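Local coordinates for protein nuclear hormone receptor HR38 (Drosophila melanogaster, PDB 1PDU) that probably acts as a transcription factor of the nuclear receptor family, an orphan receptor that mediates an atypical ecdysteroid signalling pathway, at residues Val94-Tyr99 with Ile109-Thr114. Residues are numbered along the deposited sequence; the frame is centred on the assembly and turned at random.
Sequences VLRLAY and IFCNGT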
ATOM      1  N   VAL A  94       3.123   0.629  -1.372  1.00 26.50           N
ATOM      2  CA  VAL A  94       3.646   1.987  -1.375  1.00 27.18           C
ATOM      3  C   VAL A  94       2.822   2.927  -0.496  1.00 27.85           C
ATOM      4  O   VAL A  94       3.378   3.776   0.205  1.00 28.24           O
ATOM      5  CB  VAL A  94       3.730   2.533  -2.822  1.00 27.11           C
ATOM      6  CG1 VAL A  94       4.185   3.966  -2.821  1.00 27.21           C
ATOM      7  CG2 VAL A  94       4.728   1.693  -3.626  1.00 25.70           C
ATOM      8  N   LEU A  95       1.505   2.760  -0.517  1.00 28.25           N
ATOM      9  CA  LEU A  95       0.621   3.596   0.282  1.00 29.66           C
ATOM     10  C   LEU A  95       0.882   3.418   1.777  1.00 30.69           C
ATOM     11  O   LEU A  95       1.001   4.403   2.506  1.00 31.58           O
ATOM     12  CB  LEU A  95      -0.846   3.283  -0.030  1.00 28.26           C
ATOM     13  CG  LEU A  95      -1.857   4.155   0.725  1.00 29.95           C
ATOM     14  CD1 LEU A  95      -1.677   5.611   0.324  1.00 28.42           C
ATOM     15  CD2 LEU A  95      -3.275   3.689   0.431  1.00 27.39           C
ATOM     16  N   ARG A  96       0.981   2.175   2.237  1.00 30.95           N
ATOM     17  CA  ARG A  96       1.233   1.922   3.654  1.00 31.86           C
ATOM     18  C   ARG A  96       2.603   2.419   4.041  1.00 33.26           C
ATOM     19  O   ARG A  96       2.793   3.012   5.108  1.00 33.54           O
ATOM     20  CB  ARG A  96       1.112   0.428   3.975  1.00 32.71           C
ATOM     21  CG  ARG A  96      -0.328   0.026   4.298  1.00 35.19           C
ATOM     22  CD  ARG A  96      -0.662  -1.338   3.772  1.00 37.68           C
ATOM     23  NE  ARG A  96      -0.333  -2.396   4.717  1.00 40.75           N
ATOM     24  CZ  ARG A  96      -1.158  -2.841   5.660  1.00 40.65           C
ATOM     25  NH1 ARG A  96      -2.370  -2.314   5.791  1.00 38.68           N
ATOM     26  NH2 ARG A  96      -0.779  -3.838   6.451  1.00 40.19           N
ATOM     27  N   LEU A  97       3.561   2.176   3.161  1.00 33.91           N
ATOM     28  CA  LEU A  97       4.923   2.600   3.402  1.00 33.50           C
ATOM     29  C   LEU A  97       4.983   4.109   3.582  1.00 32.67           C
ATOM     30  O   LEU A  97       5.550   4.596   4.554  1.00 31.07           O
ATOM     31  CB  LEU A  97       5.811   2.177   2.230  1.00 34.52           C
ATOM     32  CG  LEU A  97       7.270   2.614   2.288  1.00 34.03           C
ATOM     33  CD1 LEU A  97       7.870   2.238   3.634  1.00 34.36           C
ATOM     34  CD2 LEU A  97       8.026   1.954   1.137  1.00 34.97           C
ATOM     35  N   ALA A  98       4.383   4.839   2.646  1.00 31.93           N
ATOM     36  CA  ALA A  98       4.391   6.296   2.686  1.00 31.78           C
ATOM     37  C   ALA A  98       3.625   6.873   3.870  1.00 32.52           C
ATOM     38  O   ALA A  98       4.042   7.878   4.446  1.00 32.16           O
ATOM     39  CB  ALA A  98       3.837   6.857   1.388  1.00 31.26           C
ATOM     40  N   TYR A  99       2.511   6.241   4.233  1.00 33.14           N
ATOM     41  CA  TYR A  99       1.697   6.711   5.353  1.00 33.23           C
ATOM     42  C   TYR A  99       2.432   6.648   6.686  1.00 34.35           C
ATOM     43  O   TYR A  99       2.395   7.596   7.471  1.00 33.29           O
ATOM     44  CB  TYR A  99       0.426   5.884   5.464  1.00 34.47           C
ATOM     45  CG  TYR A  99      -0.570   6.436   6.463  1.00 35.23           C
ATOM     46  CD1 TYR A  99      -1.039   7.743   6.345  1.00 35.37           C
ATOM     47  CD2 TYR A  99      -1.060   5.651   7.504  1.00 34.74           C
ATOM     48  CE1 TYR A  99      -1.976   8.254   7.233  1.00 36.28           C
ATOM     49  CE2 TYR A  99      -2.000   6.153   8.407  1.00 34.68           C
ATOM     50  CZ  TYR A  99      -2.453   7.458   8.261  1.00 35.36           C
ATOM     51  OH  TYR A  99      -3.375   7.986   9.134  1.00 36.18           O
ATOM     52  N   ILE A 109       9.894   1.721   8.010  1.00 32.37           N
ATOM     53  CA  ILE A 109       9.226   0.526   8.519  1.00 30.40           C
ATOM     54  C   ILE A 109       8.282  -0.064   7.475  1.00 30.68           C
ATOM     55  O   ILE A 109       7.506   0.653   6.850  1.00 29.73           O
ATOM     56  CB  ILE A 109       8.413   0.850   9.791  1.00 28.68           C
ATOM     57  CG1 ILE A 109       9.345   1.349  10.891  1.00 30.04           C
ATOM     58  CG2 ILE A 109       7.675  -0.389  10.282  1.00 27.24           C
ATOM     59  CD1 ILE A 109       8.600   1.883  12.118  1.00 31.96           C
ATOM     60  N   PHE A 110       8.352  -1.376   7.295  1.00 31.67           N
ATOM     61  CA  PHE A 110       7.499  -2.064   6.333  1.00 33.42           C
ATOM     62  C   PHE A 110       6.426  -2.857   7.075  1.00 34.69           C
ATOM     63  O   PHE A 110       6.666  -3.373   8.176  1.00 34.13           O
ATOM     64  CB  PHE A 110       8.355  -2.967   5.454  1.00 33.23           C
ATOM     65  CG  PHE A 110       9.445  -2.231   4.738  1.00 34.39           C
ATOM     66  CD1 PHE A 110      10.624  -1.892   5.395  1.00 34.19           C
ATOM     67  CD2 PHE A 110       9.285  -1.851   3.411  1.00 36.17           C
ATOM     68  CE1 PHE A 110      11.626  -1.186   4.741  1.00 35.82           C
ATOM     69  CE2 PHE A 110      10.284  -1.141   2.746  1.00 36.36           C
ATOM     70  CZ  PHE A 110      11.456  -0.809   3.412  1.00 35.64           C
ATOM     71  N   CYS A 111       5.242  -2.958   6.482  1.00 35.96           N
ATOM     72  CA  CYS A 111       4.140  -3.638   7.154  1.00 36.87           C
ATOM     73  C   CYS A 111       4.361  -5.102   7.518  1.00 37.35           C
ATOM     74  O   CYS A 111       3.482  -5.743   8.095  1.00 37.67           O
ATOM     75  CB  CYS A 111       2.839  -3.457   6.361  1.00 37.26           C
ATOM     76  SG  CYS A 111       2.872  -3.982   4.662  1.00 40.27           S
ATOM     77  N   ASN A 112       5.534  -5.638   7.195  1.00 37.47           N
ATOM     78  CA  ASN A 112       5.836  -7.012   7.567  1.00 35.29           C
ATOM     79  C   ASN A 112       6.656  -6.918   8.850  1.00 34.36           C
ATOM     80  O   ASN A 112       7.172  -7.912   9.354  1.00 34.58           O
ATOM     81  CB  ASN A 112       6.611  -7.725   6.454  1.00 35.84           C
ATOM     82  CG  ASN A 112       8.048  -7.252   6.328  1.00 37.02           C
ATOM     83  OD1 ASN A 112       8.375  -6.091   6.602  1.00 36.57           O
ATOM     84  ND2 ASN A 112       8.914  -8.153   5.891  1.00 35.41           N
ATOM     85  N   GLY A 113       6.748  -5.700   9.377  1.00 33.26           N
ATOM     86  CA  GLY A 113       7.488  -5.459  10.605  1.00 32.47           C
ATOM     87  C   GLY A 113       8.973  -5.144  10.444  1.00 32.05           C
ATOM     88  O   GLY A 113       9.607  -4.634  11.370  1.00 31.14           O
ATOM     89  N   THR A 114       9.530  -5.444   9.273  1.00 31.23           N
ATOM     90  CA  THR A 114      10.942  -5.186   9.015  1.00 31.06           C
ATOM     91  C   THR A 114      11.254  -3.699   8.956  1.00 29.90           C
ATOM     92  O   THR A 114      10.521  -2.928   8.334  1.00 29.79           O
ATOM     93  CB  THR A 114      11.391  -5.828   7.690  1.00 31.63           C
ATOM     94  OG1 THR A 114      11.332  -7.255   7.811  1.00 33.65           O
ATOM     95  CG2 THR A 114      12.820  -5.400   7.336  1.00 32.02           C
TER
HETATM   96  O   HOH W   1       7.235   3.377   6.683  1.00 30.01           O
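A single water bridges two backbone carbonyls, donating to Ile-109 O at 2.7 Å and to Leu-97 O at 3.0 Å. Beside this bridge, methyl CD1 of Leu-97 lies 3.6 Å from Ile-109 O, and CD2 reaches to 4.2 Å from CE2 of Phe-110. With CG anti to the backbone N (chi1 177°), Leu-97 extends alongside Phe-110, its CD1 over one face of the ring; a branched aliphatic chain suits this apolar patch, with Leu-55 of helix 45-67 also touching Phe-110. In the nuclear receptor ligand-binding domain, an alpha-helical sandwich, a small beta hairpin follows the central helix 78-100, and residues 110-113 form the type I turn between its strands. Gly-113, at phi 89°, takes a backbone shape that penalises any side chain, while Asn-112 OD1 closes an Asx turn on Thr-114 N. The Cys-111 side chain points toward the helix, and its large, polarisable SG, held on a single carbon, receives a nearly straight hydrogen bond (176°) from Arg-96 NE at 3.6 Å, in the guanidinium plane. Arginine's long chain, bent at chi2 and chi3, brings NE to the sulfur while NH2 bonds weakly to OG1 of Thr-26.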